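Local coordinates for protein transcriptional regulator, LacI family (Burkholderia phymatum, PDB 2RGY) that probably regulates transcription as a LacI-family DNA-binding protein, its periplasmic-binding-protein-like domain likely sensing a small sugar-like effector, at residues Pro52-Ile64 and Asp77-His90. Residues are numbered along the deposited sequence; the frame is centred on the assembly and turned at random.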
ATOM      1  N   PRO A  52       1.885 -11.256 -17.321  1.00 29.51           N
ATOM      2  CA  PRO A  52       2.386 -11.187 -15.948  1.00 28.31           C
ATOM      3  C   PRO A  52       3.591 -12.094 -15.749  1.00 27.69           C
ATOM      4  O   PRO A  52       4.592 -11.688 -15.155  1.00 26.77           O
ATOM      5  CB  PRO A  52       1.182 -11.614 -15.130  1.00 28.30           C
ATOM      6  CG  PRO A  52       0.053 -10.996 -15.907  1.00 29.24           C
ATOM      7  CD  PRO A  52       0.414 -11.346 -17.339  1.00 28.82           C
ATOM      8  N   ARG A  53       3.508 -13.310 -16.274  1.00 26.24           N
ATOM      9  CA  ARG A  53       4.598 -14.265 -16.147  1.00 26.25           C
ATOM     10  C   ARG A  53       5.884 -13.753 -16.784  1.00 26.29           C
ATOM     11  O   ARG A  53       6.927 -13.700 -16.133  1.00 25.13           O
ATOM     12  CB  ARG A  53       4.215 -15.588 -16.799  1.00 28.01           C
ATOM     13  CG  ARG A  53       5.302 -16.632 -16.739  1.00 30.43           C
ATOM     14  CD  ARG A  53       4.960 -17.810 -17.635  1.00 31.91           C
ATOM     15  NE  ARG A  53       5.938 -18.880 -17.491  1.00 33.76           N
ATOM     16  CZ  ARG A  53       5.947 -19.993 -18.222  1.00 36.86           C
ATOM     17  NH1 ARG A  53       5.026 -20.187 -19.159  1.00 35.84           N
ATOM     18  NH2 ARG A  53       6.878 -20.920 -18.010  1.00 37.09           N
ATOM     19  N   GLU A  54       5.810 -13.385 -18.060  1.00 26.39           N
ATOM     20  CA  GLU A  54       6.977 -12.885 -18.772  1.00 26.49           C
ATOM     21  C   GLU A  54       7.499 -11.577 -18.191  1.00 24.94           C
ATOM     22  O   GLU A  54       8.682 -11.269 -18.313  1.00 25.24           O
ATOM     23  CB  GLU A  54       6.654 -12.698 -20.254  1.00 29.06           C
ATOM     24  CG  GLU A  54       6.690 -13.989 -21.069  1.00 34.55           C
ATOM     25  CD  GLU A  54       8.076 -14.631 -21.097  1.00 37.41           C
ATOM     26  OE1 GLU A  54       9.083 -13.889 -21.023  1.00 39.91           O
ATOM     27  OE2 GLU A  54       8.165 -15.877 -21.214  1.00 38.83           O
ATOM     28  N   GLN A  55       6.617 -10.804 -17.571  1.00 23.74           N
ATOM     29  CA  GLN A  55       7.033  -9.548 -16.968  1.00 23.62           C
ATOM     30  C   GLN A  55       7.918  -9.859 -15.771  1.00 21.60           C
ATOM     31  O   GLN A  55       8.814  -9.098 -15.457  1.00 22.30           O
ATOM     32  CB  GLN A  55       5.826  -8.742 -16.499  1.00 24.23           C
ATOM     33  CG  GLN A  55       5.017  -8.098 -17.599  1.00 28.63           C
ATOM     34  CD  GLN A  55       3.895  -7.262 -17.031  1.00 31.06           C
ATOM     35  OE1 GLN A  55       4.131  -6.349 -16.243  1.00 32.70           O
ATOM     36  NE2 GLN A  55       2.662  -7.574 -17.418  1.00 34.92           N
ATOM     37  N   ALA A  56       7.650 -10.975 -15.103  1.00 19.69           N
ATOM     38  CA  ALA A  56       8.447 -11.381 -13.947  1.00 20.30           C
ATOM     39  C   ALA A  56       9.778 -11.978 -14.421  1.00 20.45           C
ATOM     40  O   ALA A  56      10.822 -11.762 -13.810  1.00 20.22           O
ATOM     41  CB  ALA A  56       7.676 -12.409 -13.105  1.00 17.96           C
ATOM     42  N   LEU A  57       9.730 -12.738 -15.510  1.00 20.83           N
ATOM     43  CA  LEU A  57      10.941 -13.341 -16.053  1.00 22.72           C
ATOM     44  C   LEU A  57      11.915 -12.246 -16.463  1.00 22.22           C
ATOM     45  O   LEU A  57      13.098 -12.303 -16.134  1.00 22.91           O
ATOM     46  CB  LEU A  57      10.621 -14.220 -17.271  1.00 23.78           C
ATOM     47  CG  LEU A  57      10.237 -15.696 -17.098  1.00 26.28           C
ATOM     48  CD1 LEU A  57      11.234 -16.361 -16.164  1.00 26.48           C
ATOM     49  CD2 LEU A  57       8.823 -15.835 -16.562  1.00 28.92           C
ATOM     50  N   GLU A  58      11.408 -11.245 -17.174  1.00 21.95           N
ATOM     51  CA  GLU A  58      12.232 -10.139 -17.640  1.00 23.23           C
ATOM     52  C   GLU A  58      12.796  -9.324 -16.469  1.00 22.51           C
ATOM     53  O   GLU A  58      13.968  -8.946 -16.469  1.00 22.96           O
ATOM     54  CB  GLU A  58      11.413  -9.228 -18.562  1.00 24.73           C
ATOM     55  CG  GLU A  58      10.731  -9.963 -19.707  1.00 30.67           C
ATOM     56  CD  GLU A  58       9.879  -9.053 -20.587  1.00 34.09           C
ATOM     57  OE1 GLU A  58       9.189  -8.151 -20.052  1.00 34.90           O
ATOM     58  OE2 GLU A  58       9.884  -9.249 -21.826  1.00 38.22           O
ATOM     59  N   ALA A  59      11.961  -9.054 -15.474  1.00 21.43           N
ATOM     60  CA  ALA A  59      12.395  -8.276 -14.321  1.00 20.22           C
ATOM     61  C   ALA A  59      13.490  -8.993 -13.537  1.00 20.58           C
ATOM     62  O   ALA A  59      14.498  -8.387 -13.176  1.00 22.16           O
ATOM     63  CB  ALA A  59      11.217  -7.981 -13.425  1.00 19.57           C
ATOM     64  N   VAL A  60      13.300 -10.282 -13.267  1.00 20.29           N
ATOM     65  CA  VAL A  60      14.313 -11.031 -12.530  1.00 19.48           C
ATOM     66  C   VAL A  60      15.609 -11.122 -13.340  1.00 21.09           C
ATOM     67  O   VAL A  60      16.698 -10.998 -12.783  1.00 20.96           O
ATOM     68  CB  VAL A  60      13.825 -12.449 -12.165  1.00 18.42           C
ATOM     69  CG1 VAL A  60      14.918 -13.195 -11.418  1.00 15.87           C
ATOM     70  CG2 VAL A  60      12.572 -12.356 -11.298  1.00 18.80           C
ATOM     71  N   ARG A  61      15.503 -11.331 -14.651  1.00 20.90           N
ATOM     72  CA  ARG A  61      16.706 -11.389 -15.481  1.00 21.83           C
ATOM     73  C   ARG A  61      17.430 -10.040 -15.479  1.00 21.57           C
ATOM     74  O   ARG A  61      18.649  -9.980 -15.599  1.00 21.63           O
ATOM     75  CB  ARG A  61      16.350 -11.814 -16.914  1.00 24.08           C
ATOM     76  CG  ARG A  61      16.022 -13.305 -17.034  1.00 27.06           C
ATOM     77  CD  ARG A  61      15.767 -13.760 -18.480  1.00 31.18           C
ATOM     78  NE  ARG A  61      14.559 -13.166 -19.051  1.00 34.51           N
ATOM     79  CZ  ARG A  61      13.605 -13.847 -19.692  1.00 35.99           C
ATOM     80  NH1 ARG A  61      13.697 -15.166 -19.857  1.00 35.63           N
ATOM     81  NH2 ARG A  61      12.554 -13.203 -20.178  1.00 35.86           N
ATOM     82  N   PHE A  62      16.666  -8.963 -15.323  1.00 20.76           N
ATOM     83  CA  PHE A  62      17.198  -7.603 -15.276  1.00 21.68           C
ATOM     84  C   PHE A  62      17.991  -7.395 -13.977  1.00 21.01           C
ATOM     85  O   PHE A  62      18.977  -6.663 -13.950  1.00 21.35           O
ATOM     86  CB  PHE A  62      16.038  -6.605 -15.341  1.00 21.77           C
ATOM     87  CG  PHE A  62      16.462  -5.164 -15.384  1.00 23.59           C
ATOM     88  CD1 PHE A  62      17.325  -4.710 -16.380  1.00 24.03           C
ATOM     89  CD2 PHE A  62      15.960  -4.243 -14.450  1.00 23.92           C
ATOM     90  CE1 PHE A  62      17.689  -3.354 -16.462  1.00 24.64           C
ATOM     91  CE2 PHE A  62      16.311  -2.882 -14.517  1.00 23.89           C
ATOM     92  CZ  PHE A  62      17.184  -2.434 -15.530  1.00 23.67           C
ATOM     93  N   LEU A  63      17.545  -8.035 -12.900  1.00 20.07           N
ATOM     94  CA  LEU A  63      18.227  -7.937 -11.614  1.00 19.29           C
ATOM     95  C   LEU A  63      19.512  -8.755 -11.681  1.00 19.54           C
ATOM     96  O   LEU A  63      20.574  -8.318 -11.230  1.00 18.12           O
ATOM     97  CB  LEU A  63      17.336  -8.481 -10.489  1.00 18.39           C
ATOM     98  CG  LEU A  63      16.094  -7.671 -10.096  1.00 17.21           C
ATOM     99  CD1 LEU A  63      15.275  -8.455  -9.074  1.00 17.83           C
ATOM    100  CD2 LEU A  63      16.509  -6.318  -9.528  1.00 16.74           C
ATOM    101  N   ILE A  64      19.402  -9.953 -12.248  1.00 18.97           N
ATOM    102  CA  ILE A  64      20.543 -10.855 -12.387  1.00 20.68           C
ATOM    103  C   ILE A  64      21.603 -10.219 -13.276  1.00 20.40           C
ATOM    104  O   ILE A  64      22.796 -10.370 -13.045  1.00 21.56           O
ATOM    105  CB  ILE A  64      20.110 -12.211 -13.007  1.00 20.21           C
ATOM    106  CG1 ILE A  64      19.214 -12.971 -12.035  1.00 21.38           C
ATOM    107  CG2 ILE A  64      21.335 -13.054 -13.340  1.00 22.23           C
ATOM    108  CD1 ILE A  64      18.754 -14.308 -12.555  1.00 18.90           C
ATOM    109  N   ASP A  77       3.001 -15.791 -10.573  1.00 24.48           N
ATOM    110  CA  ASP A  77       2.800 -15.844 -12.024  1.00 25.23           C
ATOM    111  C   ASP A  77       3.863 -16.729 -12.670  1.00 25.59           C
ATOM    112  O   ASP A  77       3.668 -17.259 -13.764  1.00 25.31           O
ATOM    113  CB  ASP A  77       2.892 -14.444 -12.640  1.00 27.00           C
ATOM    114  CG  ASP A  77       1.740 -13.548 -12.240  1.00 29.97           C
ATOM    115  OD1 ASP A  77       0.605 -13.811 -12.679  1.00 31.50           O
ATOM    116  OD2 ASP A  77       1.965 -12.575 -11.490  1.00 29.55           O
ATOM    117  N   LEU A  78       5.004 -16.867 -12.002  1.00 24.65           N
ATOM    118  CA  LEU A  78       6.075 -17.700 -12.528  1.00 24.45           C
ATOM    119  C   LEU A  78       5.666 -19.162 -12.411  1.00 25.72           C
ATOM    120  O   LEU A  78       4.913 -19.535 -11.516  1.00 26.36           O
ATOM    121  CB  LEU A  78       7.370 -17.483 -11.741  1.00 23.71           C
ATOM    122  CG  LEU A  78       8.062 -16.116 -11.786  1.00 23.32           C
ATOM    123  CD1 LEU A  78       9.220 -16.141 -10.809  1.00 23.00           C
ATOM    124  CD2 LEU A  78       8.575 -15.815 -13.201  1.00 22.19           C
ATOM    125  N   HIS A  79       6.154 -19.987 -13.324  1.00 27.21           N
ATOM    126  CA  HIS A  79       5.851 -21.411 -13.281  1.00 29.71           C
ATOM    127  C   HIS A  79       7.038 -22.086 -12.632  1.00 28.45           C
ATOM    128  O   HIS A  79       8.146 -21.558 -12.682  1.00 27.99           O
ATOM    129  CB  HIS A  79       5.638 -21.956 -14.690  1.00 32.92           C
ATOM    130  CG  HIS A  79       4.325 -21.565 -15.284  1.00 37.28           C
ATOM    131  ND1 HIS A  79       3.642 -20.436 -14.888  1.00 38.84           N
ATOM    132  CD2 HIS A  79       3.592 -22.121 -16.277  1.00 38.68           C
ATOM    133  CE1 HIS A  79       2.544 -20.311 -15.612  1.00 40.21           C
ATOM    134  NE2 HIS A  79       2.491 -21.322 -16.463  1.00 40.48           N
ATOM    135  N   ASP A  80       6.820 -23.250 -12.033  1.00 27.85           N
ATOM    136  CA  ASP A  80       7.915 -23.940 -11.366  1.00 28.38           C
ATOM    137  C   ASP A  80       9.167 -24.025 -12.240  1.00 28.20           C
ATOM    138  O   ASP A  80      10.274 -23.814 -11.756  1.00 26.21           O
ATOM    139  CB  ASP A  80       7.471 -25.343 -10.921  1.00 30.23           C
ATOM    140  CG  ASP A  80       6.456 -25.310  -9.776  1.00 31.70           C
ATOM    141  OD1 ASP A  80       5.993 -24.211  -9.402  1.00 33.19           O
ATOM    142  OD2 ASP A  80       6.108 -26.387  -9.243  1.00 33.04           O
ATOM    143  N   GLU A  81       8.993 -24.314 -13.526  1.00 27.97           N
ATOM    144  CA  GLU A  81      10.131 -24.434 -14.435  1.00 29.78           C
ATOM    145  C   GLU A  81      10.933 -23.128 -14.522  1.00 30.19           C
ATOM    146  O   GLU A  81      12.143 -23.146 -14.784  1.00 29.58           O
ATOM    147  CB  GLU A  81       9.655 -24.875 -15.838  1.00 31.95           C
ATOM    148  CG  GLU A  81       9.181 -23.754 -16.759  1.00 36.72           C
ATOM    149  CD  GLU A  81       8.464 -24.254 -18.022  1.00 39.49           C
ATOM    150  OE1 GLU A  81       8.748 -25.389 -18.490  1.00 40.72           O
ATOM    151  OE2 GLU A  81       7.618 -23.499 -18.554  1.00 40.12           O
ATOM    152  N   ASP A  82      10.260 -22.000 -14.296  1.00 29.13           N
ATOM    153  CA  ASP A  82      10.927 -20.706 -14.335  1.00 29.19           C
ATOM    154  C   ASP A  82      11.852 -20.571 -13.133  1.00 28.01           C
ATOM    155  O   ASP A  82      12.962 -20.060 -13.256  1.00 27.13           O
ATOM    156  CB  ASP A  82       9.903 -19.563 -14.342  1.00 29.37           C
ATOM    157  CG  ASP A  82       8.985 -19.623 -15.542  1.00 30.34           C
ATOM    158  OD1 ASP A  82       9.461 -20.070 -16.608  1.00 30.80           O
ATOM    159  OD2 ASP A  82       7.804 -19.225 -15.427  1.00 27.23           O
ATOM    160  N   LEU A  83      11.395 -21.036 -11.973  1.00 27.89           N
ATOM    161  CA  LEU A  83      12.215 -20.969 -10.768  1.00 28.68           C
ATOM    162  C   LEU A  83      13.552 -21.698 -10.981  1.00 29.11           C
ATOM    163  O   LEU A  83      14.602 -21.210 -10.561  1.00 27.36           O
ATOM    164  CB  LEU A  83      11.453 -21.577  -9.585  1.00 29.02           C
ATOM    165  CG  LEU A  83      10.409 -20.737  -8.828  1.00 30.36           C
ATOM    166  CD1 LEU A  83       9.602 -19.859  -9.752  1.00 30.08           C
ATOM    167  CD2 LEU A  83       9.502 -21.693  -8.067  1.00 32.02           C
ATOM    168  N   ASP A  84      13.507 -22.855 -11.645  1.00 29.60           N
ATOM    169  CA  ASP A  84      14.711 -23.651 -11.921  1.00 30.81           C
ATOM    170  C   ASP A  84      15.677 -22.967 -12.885  1.00 30.31           C
ATOM    171  O   ASP A  84      16.899 -23.048 -12.727  1.00 29.85           O
ATOM    172  CB  ASP A  84      14.318 -25.019 -12.489  1.00 32.77           C
ATOM    173  CG  ASP A  84      13.558 -25.860 -11.491  1.00 34.96           C
ATOM    174  OD1 ASP A  84      14.086 -26.079 -10.382  1.00 37.80           O
ATOM    175  OD2 ASP A  84      12.436 -26.305 -11.812  1.00 37.37           O
ATOM    176  N   GLU A  85      15.122 -22.289 -13.882  1.00 29.82           N
ATOM    177  CA  GLU A  85      15.919 -21.583 -14.884  1.00 30.54           C
ATOM    178  C   GLU A  85      16.621 -20.377 -14.263  1.00 29.48           C
ATOM    179  O   GLU A  85      17.832 -20.196 -14.418  1.00 30.02           O
ATOM    180  CB  GLU A  85      15.009 -21.123 -16.019  1.00 31.78           C
ATOM    181  CG  GLU A  85      15.732 -20.425 -17.125  1.00 36.30           C
ATOM    182  CD  GLU A  85      14.805 -20.070 -18.255  1.00 41.74           C
ATOM    183  OE1 GLU A  85      14.124 -19.015 -18.170  1.00 42.72           O
ATOM    184  OE2 GLU A  85      14.748 -20.866 -19.226  1.00 44.15           O
ATOM    185  N   LEU A  86      15.847 -19.557 -13.557  1.00 27.51           N
ATOM    186  CA  LEU A  86      16.369 -18.370 -12.896  1.00 26.09           C
ATOM    187  C   LEU A  86      17.424 -18.777 -11.876  1.00 25.93           C
ATOM    188  O   LEU A  86      18.410 -18.076 -11.684  1.00 25.48           O
ATOM    189  CB  LEU A  86      15.228 -17.615 -12.197  1.00 25.26           C
ATOM    190  CG  LEU A  86      14.146 -17.019 -13.104  1.00 24.49           C
ATOM    191  CD1 LEU A  86      12.956 -16.523 -12.279  1.00 24.73           C
ATOM    192  CD2 LEU A  86      14.755 -15.884 -13.911  1.00 26.02           C
ATOM    193  N   HIS A  87      17.222 -19.921 -11.229  1.00 26.00           N
ATOM    194  CA  HIS A  87      18.168 -20.381 -10.225  1.00 27.75           C
ATOM    195  C   HIS A  87      19.506 -20.812 -10.820  1.00 28.53           C
ATOM    196  O   HIS A  87      20.552 -20.596 -10.202  1.00 27.40           O
ATOM    197  CB  HIS A  87      17.586 -21.529  -9.411  1.00 28.97           C
ATOM    198  CG  HIS A  87      18.327 -21.786  -8.140  1.00 31.63           C
ATOM    199  ND1 HIS A  87      18.327 -20.896  -7.087  1.00 33.56           N
ATOM    200  CD2 HIS A  87      19.102 -22.826  -7.752  1.00 31.62           C
ATOM    201  CE1 HIS A  87      19.067 -21.377  -6.105  1.00 32.95           C
ATOM    202  NE2 HIS A  87      19.548 -22.548  -6.484  1.00 32.97           N
ATOM    203  N   ARG A  88      19.497 -21.420 -12.005  1.00 29.18           N
ATOM    204  CA  ARG A  88      20.773 -21.817 -12.600  1.00 29.98           C
ATOM    205  C   ARG A  88      21.507 -20.601 -13.165  1.00 29.22           C
ATOM    206  O   ARG A  88      22.727 -20.634 -13.365  1.00 30.00           O
ATOM    207  CB  ARG A  88      20.575 -22.871 -13.687  1.00 32.64           C
ATOM    208  CG  ARG A  88      19.591 -22.499 -14.762  1.00 36.43           C
ATOM    209  CD  ARG A  88      19.879 -23.311 -16.019  1.00 41.97           C
ATOM    210  NE  ARG A  88      20.906 -22.664 -16.833  1.00 43.26           N
ATOM    211  CZ  ARG A  88      20.746 -21.464 -17.394  1.00 45.98           C
ATOM    212  NH1 ARG A  88      19.604 -20.794 -17.222  1.00 45.84           N
ATOM    213  NH2 ARG A  88      21.721 -20.934 -18.127  1.00 45.30           N
HETATM  214  N   MSE A  89      20.763 -19.527 -13.419  1.00 27.55           N
HETATM  215  CA  MSE A  89      21.360 -18.287 -13.916  1.00 27.42           C
HETATM  216  C   MSE A  89      22.021 -17.555 -12.748  1.00 26.74           C
HETATM  217  O   MSE A  89      22.978 -16.805 -12.924  1.00 27.15           O
HETATM  218  CB  MSE A  89      20.292 -17.367 -14.516  1.00 27.52           C
HETATM  219  CG  MSE A  89      19.927 -17.654 -15.957  1.00 29.04           C
HETATM  220 SE   MSE A  89      18.558 -16.623 -16.556  1.00 30.28          SE
HETATM  221  CE  MSE A  89      19.407 -15.066 -16.918  1.00 30.54           C
ATOM    222  N   HIS A  90      21.493 -17.772 -11.550  1.00 27.03           N
ATOM    223  CA  HIS A  90      22.017 -17.113 -10.360  1.00 27.69           C
ATOM    224  C   HIS A  90      21.698 -17.996  -9.160  1.00 26.82           C
ATOM    225  O   HIS A  90      20.597 -17.933  -8.609  1.00 27.38           O
ATOM    226  CB  HIS A  90      21.345 -15.740 -10.223  1.00 27.48           C
ATOM    227  CG  HIS A  90      22.020 -14.830  -9.246  1.00 28.25           C
ATOM    228  ND1 HIS A  90      21.944 -15.011  -7.881  1.00 29.28           N
ATOM    229  CD2 HIS A  90      22.801 -13.744  -9.438  1.00 28.56           C
ATOM    230  CE1 HIS A  90      22.650 -14.074  -7.275  1.00 29.77           C
ATOM    231  NE2 HIS A  90      23.180 -13.291  -8.197  1.00 29.29           N
TER
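Two neighbouring helices on one side of the N-terminal parallel sheet meet here, bridged near their N-terminal ends by R53 and packed together near their C-terminal ends through I64. With CG anti to the backbone N (chi1 179°), the R53 side chain runs extended from CG to NE and reaches the start of helix 80-89. There its guanidinium grips D82 side-on: R53 NE donates to D82 OD2 at 2.8 Å, on the syn lone pair, and R53 NH2 donates to D82 OD1 at 3.1 Å. R53 NH2 also bonds E81 OE2 at 2.7 Å, through the anti lone pair, with the two flat groups nearly coplanar. One face of the guanidinium lies on the H79 ring, centres 3.8 Å apart and planes at 8°. H79 is the N-cap residue, and its backbone N gives D82 OD2 a second bond of 2.8 Å, which helps fix the carboxylate.

The helices run nearly parallel, at 12°, and strand 70-73 between them in sequence gives the alpha-beta-alpha order of the Rossmann-like N-terminal subdomain of LacI-family, periplasmic-binding-protein-like folds. Apolar side chains fill the middle of the interface, with L78 coming from just before helix 80-89. L78 CD2 packs on A56 CB at 3.5 Å. V60 CG1 meets L86 CD2 at 3.7 Å. Beneath these, A56 and V60 reach F14 of strand 10-14, and L86 reaches M93. I64 CD1 packs on H90 CB (3.8 Å) and M89 CB, while H90 NE2 bonds C68 O.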